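Local coordinates for heavy-metal chelation domain-containing protein (Pyrococcus horikoshii, PDB 3NPG), which is of unknown function but may take part in heavy-metal chelation, at residues S8-K13 and A87-V92; F26-P31 and E53-Y58. One frame throughout, in Å; residues are numbered along the deposited sequence.

Interaction 1. Residues S8-K13 and A87-V92; sequences SRIKKK and AAINAV
Ile10 and Ile89 hold nearly the same first torsion, chi1 -63° and -67°, which sets the CG2 methyl of each anti to its own backbone nitrogen and turns the two branches to meet between the helices. Ile10 CG2 lies 3.9 Å from Ile89 CG2, methyl against methyl, while the two side chains as wholes cross at about a right angle. The other arm of Ile89 is extended, with CD1 anti to CA (chi2 169°), and so extends past this methyl pair to the backbone of the facing helix. There CD1 stops 4.0 Å from Lys11 CA and 4.1 Å from Lys11 CB, at the root of the lysine and not along its chain. One isoleucine thus covers two successive residues, using a different branch for each. The closest pair of CA atoms also falls at this point, with Lys11 CA 6.9 Å from Ile89 CA.

Only the base of Lys11 belongs to this apolar patch. Its chain runs away from Ile89, straight beyond CG, to an ammonium group that forms salt bridges with Asp72 and Asp75, so the charge is met by carboxylates outside the helix pair. On the far side of helix 6-17, Lys12 NZ bonds to Ser8 O at 2.8 Å, the donor standing well above the carbonyl plane, and Asp75 also accepts a hydrogen bond from Ser8 OG.

The contact joins helix 6-17 to helix 79-96 by plain hydrophobic packing. Ile71 of helix 67-72 touches both Lys11 and Ile89, and Phe206 rests on Ile10. Elsewhere on helix 79-96, Ala87, Ala88 and Ala91 pack on Val35 of strand 32-38, which places this helix between helix 6-17 and the three-stranded antiparallel sheet.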
ATOM      1  N   SER A   8      24.583   8.261 -11.222  1.00 28.91           N
ATOM      2  CA  SER A   8      25.922   8.461 -10.667  1.00 29.16           C
ATOM      3  C   SER A   8      26.802   9.202 -11.670  1.00 33.07           C
ATOM      4  O   SER A   8      27.711   9.928 -11.274  1.00 33.19           O
ATOM      5  CB  SER A   8      26.549   7.124 -10.307  1.00 33.31           C
ATOM      6  OG  SER A   8      27.549   7.280  -9.316  1.00 45.16           O
ATOM      7  N   ARG A   9      26.521   9.028 -12.972  1.00 29.76           N
ATOM      8  CA  ARG A   9      27.269   9.699 -14.038  1.00 29.71           C
ATOM      9  C   ARG A   9      26.735  11.108 -14.265  1.00 33.36           C
ATOM     10  O   ARG A   9      27.514  12.021 -14.558  1.00 34.25           O
ATOM     11  CB  ARG A   9      27.228   8.878 -15.337  1.00 28.32           C
ATOM     12  CG  ARG A   9      27.860   7.489 -15.190  1.00 36.59           C
ATOM     13  CD  ARG A   9      28.016   6.767 -16.522  1.00 43.43           C
ATOM     14  NE  ARG A   9      26.733   6.315 -17.070  1.00 47.69           N
ATOM     15  CZ  ARG A   9      26.152   5.159 -16.754  1.00 58.59           C
ATOM     16  NH1 ARG A   9      26.710   4.348 -15.860  1.00 41.42           N
ATOM     17  NH2 ARG A   9      24.995   4.821 -17.303  1.00 48.03           N
ATOM     18  N   ILE A  10      25.401  11.299 -14.091  1.00 28.14           N
ATOM     19  CA  ILE A  10      24.757  12.614 -14.234  1.00 26.78           C
ATOM     20  C   ILE A  10      25.219  13.569 -13.128  1.00 29.71           C
ATOM     21  O   ILE A  10      25.518  14.730 -13.410  1.00 29.81           O
ATOM     22  CB  ILE A  10      23.198  12.485 -14.296  1.00 28.82           C
ATOM     23  CG1 ILE A  10      22.759  11.674 -15.550  1.00 29.03           C
ATOM     24  CG2 ILE A  10      22.522  13.875 -14.268  1.00 28.93           C
ATOM     25  CD1 ILE A  10      21.303  11.207 -15.537  1.00 34.71           C
ATOM     26  N   LYS A  11      25.332  13.066 -11.874  1.00 25.20           N
ATOM     27  CA  LYS A  11      25.772  13.897 -10.744  1.00 24.50           C
ATOM     28  C   LYS A  11      27.212  14.399 -10.915  1.00 28.60           C
ATOM     29  O   LYS A  11      27.514  15.525 -10.528  1.00 29.18           O
ATOM     30  CB  LYS A  11      25.584  13.167  -9.388  1.00 25.89           C
ATOM     31  CG  LYS A  11      26.601  12.072  -9.114  1.00 23.57           C
ATOM     32  CD  LYS A  11      26.847  11.900  -7.648  1.00 24.22           C
ATOM     33  CE  LYS A  11      27.904  10.865  -7.381  1.00 29.80           C
ATOM     34  NZ  LYS A  11      28.186  10.735  -5.930  1.00 34.98           N
ATOM     35  N   LYS A  12      28.091  13.572 -11.531  1.00 24.95           N
ATOM     36  CA  LYS A  12      29.489  13.945 -11.790  1.00 25.60           C
ATOM     37  C   LYS A  12      29.551  15.135 -12.748  1.00 29.65           C
ATOM     38  O   LYS A  12      30.346  16.052 -12.538  1.00 30.33           O
ATOM     39  CB  LYS A  12      30.274  12.754 -12.374  1.00 28.59           C
ATOM     40  CG  LYS A  12      30.578  11.657 -11.373  1.00 36.63           C
ATOM     41  CD  LYS A  12      31.055  10.394 -12.094  1.00 43.96           C
ATOM     42  CE  LYS A  12      31.353   9.246 -11.158  1.00 48.70           C
ATOM     43  NZ  LYS A  12      30.141   8.780 -10.434  1.00 58.78           N
ATOM     44  N   LYS A  13      28.685  15.136 -13.781  1.00 25.08           N
ATOM     45  CA  LYS A  13      28.607  16.226 -14.755  1.00 24.85           C
ATOM     46  C   LYS A  13      27.987  17.472 -14.121  1.00 28.81           C
ATOM     47  O   LYS A  13      28.431  18.587 -14.394  1.00 28.71           O
ATOM     48  CB  LYS A  13      27.775  15.799 -15.986  1.00 26.55           C
ATOM     49  CG  LYS A  13      28.391  14.682 -16.818  1.00 24.66           C
ATOM     50  CD  LYS A  13      27.466  14.294 -17.971  1.00 29.99           C
ATOM     51  CE  LYS A  13      28.039  13.194 -18.830  1.00 37.15           C
ATOM     52  N   ALA A  87      16.607  16.935  -7.382  1.00 19.73           N
ATOM     53  CA  ALA A  87      16.048  18.298  -7.359  1.00 19.60           C
ATOM     54  C   ALA A  87      17.161  19.342  -7.481  1.00 24.17           C
ATOM     55  O   ALA A  87      16.975  20.361  -8.140  1.00 23.60           O
ATOM     56  CB  ALA A  87      15.256  18.523  -6.081  1.00 20.33           C
ATOM     57  N   ALA A  88      18.340  19.054  -6.887  1.00 22.43           N
ATOM     58  CA  ALA A  88      19.513  19.930  -6.968  1.00 22.57           C
ATOM     59  C   ALA A  88      20.144  19.884  -8.362  1.00 26.58           C
ATOM     60  O   ALA A  88      20.575  20.920  -8.866  1.00 27.52           O
ATOM     61  CB  ALA A  88      20.535  19.538  -5.916  1.00 23.60           C
ATOM     62  N   ILE A  89      20.197  18.678  -8.992  1.00 22.56           N
ATOM     63  CA  ILE A  89      20.706  18.529 -10.370  1.00 22.76           C
ATOM     64  C   ILE A  89      19.808  19.318 -11.329  1.00 25.45           C
ATOM     65  O   ILE A  89      20.310  20.027 -12.203  1.00 25.89           O
ATOM     66  CB  ILE A  89      20.813  17.019 -10.783  1.00 26.34           C
ATOM     67  CG1 ILE A  89      21.893  16.295  -9.962  1.00 26.99           C
ATOM     68  CG2 ILE A  89      21.080  16.872 -12.301  1.00 28.11           C
ATOM     69  CD1 ILE A  89      21.881  14.793 -10.102  1.00 32.78           C
ATOM     70  N   ASN A  90      18.477  19.241 -11.117  1.00 20.10           N
ATOM     71  CA  ASN A  90      17.500  19.980 -11.910  1.00 19.39           C
ATOM     72  C   ASN A  90      17.624  21.488 -11.687  1.00 24.11           C
ATOM     73  O   ASN A  90      17.472  22.258 -12.632  1.00 24.31           O
ATOM     74  CB  ASN A  90      16.085  19.504 -11.594  1.00 17.44           C
ATOM     75  CG  ASN A  90      15.811  18.085 -12.034  1.00 29.43           C
ATOM     76  OD1 ASN A  90      16.472  17.539 -12.924  1.00 23.16           O
ATOM     77  ND2 ASN A  90      14.808  17.466 -11.441  1.00 18.55           N
ATOM     78  N   ALA A  91      17.926  21.910 -10.436  1.00 20.78           N
ATOM     79  CA  ALA A  91      18.117  23.325 -10.104  1.00 20.67           C
ATOM     80  C   ALA A  91      19.278  23.910 -10.896  1.00 25.25           C
ATOM     81  O   ALA A  91      19.123  24.953 -11.538  1.00 25.18           O
ATOM     82  CB  ALA A  91      18.368  23.481  -8.614  1.00 21.39           C
ATOM     83  N   VAL A  92      20.433  23.193 -10.908  1.00 21.96           N
ATOM     84  CA  VAL A  92      21.628  23.594 -11.666  1.00 21.80           C
ATOM     85  C   VAL A  92      21.310  23.605 -13.172  1.00 25.37           C
ATOM     86  O   VAL A  92      21.697  24.534 -13.881  1.00 26.05           O
ATOM     87  CB  VAL A  92      22.839  22.663 -11.338  1.00 25.51           C
ATOM     88  CG1 VAL A  92      24.031  22.964 -12.243  1.00 25.81           C
ATOM     89  CG2 VAL A  92      23.232  22.777  -9.869  1.00 25.40           C
TER

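Interaction 2. Residues F26-P31 and E53-Y58; sequences FSFGLP and EEVQRY
Phe28 presents the far edge of its ring to two residues of the 53-58 loop. Its CZ lies 4.1 Å from Val55 CG2, and the neighbouring CE2 lies 4.2 Å from Tyr58 CE1. Both partners sit near the plane of the phenylalanine ring, and Phe28 CE2 in turn sits near the plane of the tyrosine ring. The aromatics therefore meet edge to edge, without a stack and without either ring offering the other its face.

Val55 links the two rings. Coming from the direction opposite to Phe28, it spends CG2 on the phenylalanine edge, whereas CG1 lies 3.6 Å above the Tyr58 ring plane, displaced toward the rim. The methyl on that face and the phenylalanine carbon at the edge approach the tyrosine from two different directions.

Behind the first shell, an inverse gamma turn centred on Phe28 ends strand 22-27, with a weak bond from Gly29 N to Ser27 O at 3.1 Å. The ring is carried from this bend toward the loop by a first torsion of 180°, CG lying opposite the backbone nitrogen. Two residues on, a cis peptide joins Leu30 to Pro31.

Helix 79-96 backs the group, through Ile80 and Thr83 on Phe28 and Ile79 on Val55. Tyr58 also packs on Leu30 of the second subunit, whose own Tyr58 touches Leu30 and Pro31 here, so the region belongs to a subunit interface. Glu54, Gln56 and Arg57 bond or pack against a third subunit.

Across the two segments the contact is wholly carbon against carbon, small in area and without directional bonds. Any selectivity probably rests on shape: the turn and helix 79-96 place Phe28, while the second subunit packs on Tyr58.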
ATOM      1  N   PHE A  26      15.707  24.842   0.301  1.00 23.47           N
ATOM      2  CA  PHE A  26      15.317  23.499  -0.146  1.00 22.43           C
ATOM      3  C   PHE A  26      14.199  22.956   0.742  1.00 26.85           C
ATOM      4  O   PHE A  26      13.938  23.514   1.813  1.00 26.69           O
ATOM      5  CB  PHE A  26      16.529  22.543  -0.125  1.00 23.99           C
ATOM      6  CG  PHE A  26      17.103  22.310   1.254  1.00 26.00           C
ATOM      7  CD1 PHE A  26      18.034  23.189   1.794  1.00 29.29           C
ATOM      8  CD2 PHE A  26      16.715  21.213   2.011  1.00 28.34           C
ATOM      9  CE1 PHE A  26      18.541  22.991   3.078  1.00 30.76           C
ATOM     10  CE2 PHE A  26      17.233  21.011   3.290  1.00 31.95           C
ATOM     11  CZ  PHE A  26      18.142  21.902   3.817  1.00 30.30           C
ATOM     12  N   SER A  27      13.556  21.848   0.315  1.00 23.29           N
ATOM     13  CA  SER A  27      12.503  21.202   1.098  1.00 23.04           C
ATOM     14  C   SER A  27      12.148  19.840   0.522  1.00 26.58           C
ATOM     15  O   SER A  27      11.750  19.747  -0.640  1.00 25.56           O
ATOM     16  CB  SER A  27      11.253  22.084   1.156  1.00 26.55           C
ATOM     17  OG  SER A  27      10.214  21.469   1.900  1.00 36.31           O
ATOM     18  N   PHE A  28      12.264  18.775   1.345  1.00 22.88           N
ATOM     19  CA  PHE A  28      11.790  17.448   0.969  1.00 21.62           C
ATOM     20  C   PHE A  28      10.285  17.399   1.278  1.00 27.89           C
ATOM     21  O   PHE A  28       9.889  17.056   2.391  1.00 29.01           O
ATOM     22  CB  PHE A  28      12.559  16.351   1.747  1.00 22.80           C
ATOM     23  CG  PHE A  28      12.128  14.935   1.423  1.00 23.31           C
ATOM     24  CD1 PHE A  28      12.504  14.332   0.229  1.00 25.38           C
ATOM     25  CD2 PHE A  28      11.389  14.190   2.332  1.00 24.78           C
ATOM     26  CE1 PHE A  28      12.103  13.030  -0.070  1.00 25.81           C
ATOM     27  CE2 PHE A  28      10.994  12.890   2.034  1.00 27.21           C
ATOM     28  CZ  PHE A  28      11.354  12.317   0.837  1.00 24.94           C
ATOM     29  N   GLY A  29       9.482  17.912   0.352  1.00 25.22           N
ATOM     30  CA  GLY A  29       8.050  18.064   0.569  1.00 25.79           C
ATOM     31  C   GLY A  29       7.176  17.442  -0.491  1.00 30.15           C
ATOM     32  O   GLY A  29       7.675  16.842  -1.441  1.00 29.73           O
ATOM     33  N   LEU A  30       5.840  17.583  -0.323  1.00 26.80           N
ATOM     34  CA  LEU A  30       4.853  17.024  -1.241  1.00 26.52           C
ATOM     35  C   LEU A  30       4.079  18.141  -1.979  1.00 31.25           C
ATOM     36  O   LEU A  30       3.772  19.177  -1.382  1.00 31.70           O
ATOM     37  CB  LEU A  30       3.868  16.114  -0.483  1.00 27.24           C
ATOM     38  CG  LEU A  30       4.429  14.778   0.019  1.00 31.98           C
ATOM     39  CD1 LEU A  30       3.493  14.147   1.014  1.00 32.76           C
ATOM     40  CD2 LEU A  30       4.691  13.820  -1.133  1.00 33.50           C
ATOM     41  N   PRO A  31       3.742  17.948  -3.282  1.00 26.93           N
ATOM     42  CA  PRO A  31       4.008  16.756  -4.118  1.00 26.11           C
ATOM     43  C   PRO A  31       5.455  16.665  -4.605  1.00 29.79           C
ATOM     44  O   PRO A  31       5.905  15.586  -5.005  1.00 29.56           O
ATOM     45  CB  PRO A  31       3.022  16.932  -5.278  1.00 27.60           C
ATOM     46  CG  PRO A  31       2.886  18.420  -5.424  1.00 31.88           C
ATOM     47  CD  PRO A  31       2.976  18.974  -4.025  1.00 28.01           C
ATOM     48  N   GLU A  53       5.759   6.400  -0.886  1.00 31.53           N
ATOM     49  CA  GLU A  53       5.614   4.937  -0.845  1.00 31.64           C
ATOM     50  C   GLU A  53       6.981   4.221  -0.877  1.00 35.54           C
ATOM     51  O   GLU A  53       7.067   3.061  -0.501  1.00 35.89           O
ATOM     52  CB  GLU A  53       4.695   4.434  -1.988  1.00 32.93           C
ATOM     53  CG  GLU A  53       5.236   4.684  -3.395  1.00 44.60           C
ATOM     54  CD  GLU A  53       4.918   6.040  -4.007  1.00 57.22           C
ATOM     55  OE1 GLU A  53       4.294   6.881  -3.318  1.00 42.17           O
ATOM     56  OE2 GLU A  53       5.288   6.254  -5.184  1.00 46.78           O
ATOM     57  N   GLU A  54       8.045   4.936  -1.301  1.00 31.83           N
ATOM     58  CA  GLU A  54       9.407   4.400  -1.370  1.00 31.47           C
ATOM     59  C   GLU A  54      10.187   4.684  -0.075  1.00 36.21           C
ATOM     60  O   GLU A  54      11.239   4.078   0.157  1.00 36.51           O
ATOM     61  CB  GLU A  54      10.155   4.997  -2.578  1.00 32.09           C
ATOM     62  CG  GLU A  54       9.486   4.724  -3.911  1.00 42.04           C
ATOM     63  CD  GLU A  54       9.592   3.291  -4.380  1.00 63.33           C
ATOM     64  OE1 GLU A  54      10.720   2.856  -4.711  1.00 58.51           O
ATOM     65  OE2 GLU A  54       8.543   2.608  -4.448  1.00 55.00           O
ATOM     66  N   VAL A  55       9.681   5.627   0.759  1.00 32.20           N
ATOM     67  CA  VAL A  55      10.341   6.003   2.013  1.00 31.93           C
ATOM     68  C   VAL A  55      10.126   4.925   3.081  1.00 37.56           C
ATOM     69  O   VAL A  55       8.981   4.634   3.453  1.00 37.82           O
ATOM     70  CB  VAL A  55       9.885   7.404   2.517  1.00 35.02           C
ATOM     71  CG1 VAL A  55      10.661   7.815   3.764  1.00 35.07           C
ATOM     72  CG2 VAL A  55      10.027   8.457   1.422  1.00 33.90           C
ATOM     73  N   GLN A  56      11.215   4.332   3.568  1.00 34.66           N
ATOM     74  CA  GLN A  56      11.129   3.311   4.610  1.00 35.67           C
ATOM     75  C   GLN A  56      11.486   3.910   5.962  1.00 40.38           C
ATOM     76  O   GLN A  56      10.966   3.473   6.992  1.00 40.59           O
ATOM     77  CB  GLN A  56      12.046   2.117   4.281  1.00 37.18           C
ATOM     78  CG  GLN A  56      11.797   1.523   2.891  1.00 42.00           C
ATOM     79  CD  GLN A  56      12.136   0.062   2.818  1.00 58.77           C
ATOM     80  OE1 GLN A  56      12.302  -0.619   3.837  1.00 57.17           O
ATOM     81  NE2 GLN A  56      12.167  -0.471   1.612  1.00 47.32           N
ATOM     82  N   ARG A  57      12.367   4.931   5.954  1.00 36.54           N
ATOM     83  CA  ARG A  57      12.827   5.627   7.158  1.00 36.67           C
ATOM     84  C   ARG A  57      12.992   7.117   6.851  1.00 39.93           C
ATOM     85  O   ARG A  57      13.395   7.477   5.738  1.00 38.46           O
ATOM     86  CB  ARG A  57      14.180   5.048   7.629  1.00 37.21           C
ATOM     87  CG  ARG A  57      14.122   3.579   8.045  1.00 49.10           C
ATOM     88  CD  ARG A  57      15.479   2.893   7.919  1.00 56.27           C
ATOM     89  NE  ARG A  57      15.908   2.761   6.518  1.00 55.33           N
ATOM     90  CZ  ARG A  57      15.588   1.734   5.735  1.00 63.97           C
ATOM     91  NH1 ARG A  57      14.819   0.753   6.195  1.00 49.05           N
ATOM     92  NH2 ARG A  57      16.021   1.689   4.482  1.00 49.50           N
ATOM     93  N   TYR A  58      12.725   7.985   7.844  1.00 36.79           N
ATOM     94  CA  TYR A  58      12.924   9.422   7.679  1.00 35.75           C
ATOM     95  C   TYR A  58      14.255   9.852   8.269  1.00 40.00           C
ATOM     96  O   TYR A  58      14.308  10.398   9.376  1.00 40.79           O
ATOM     97  CB  TYR A  58      11.742  10.230   8.248  1.00 36.85           C
ATOM     98  CG  TYR A  58      10.516  10.168   7.364  1.00 38.08           C
ATOM     99  CD1 TYR A  58      10.435  10.922   6.197  1.00 39.40           C
ATOM    100  CD2 TYR A  58       9.466   9.305   7.656  1.00 39.42           C
ATOM    101  CE1 TYR A  58       9.333  10.828   5.349  1.00 39.98           C
ATOM    102  CE2 TYR A  58       8.356   9.203   6.817  1.00 40.04           C
ATOM    103  CZ  TYR A  58       8.294   9.966   5.663  1.00 47.35           C
ATOM    104  OH  TYR A  58       7.198   9.869   4.840  1.00 48.89           O
TER

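In the fold
Helix 79-96 is the element common to both contacts. Near its start Ile79, Ile80 and Thr83 back interaction 2, and farther along Ile89 makes interaction 1 with helix 6-17. That helix leads directly into strand 22-27, just beyond whose end Phe28 makes interaction 2, so a short run of chain joins segment 8-13 to segment 26-31. Their centres are 19 Å apart, and the nearest atoms of the two contacts, about 7 Å apart, do not touch. Interaction 1 is internal to one subunit, with no other chain of the assembly reaching it, whereas interaction 2 adjoins two further copies. Both are apolar, and neither includes a bound metal or ligand.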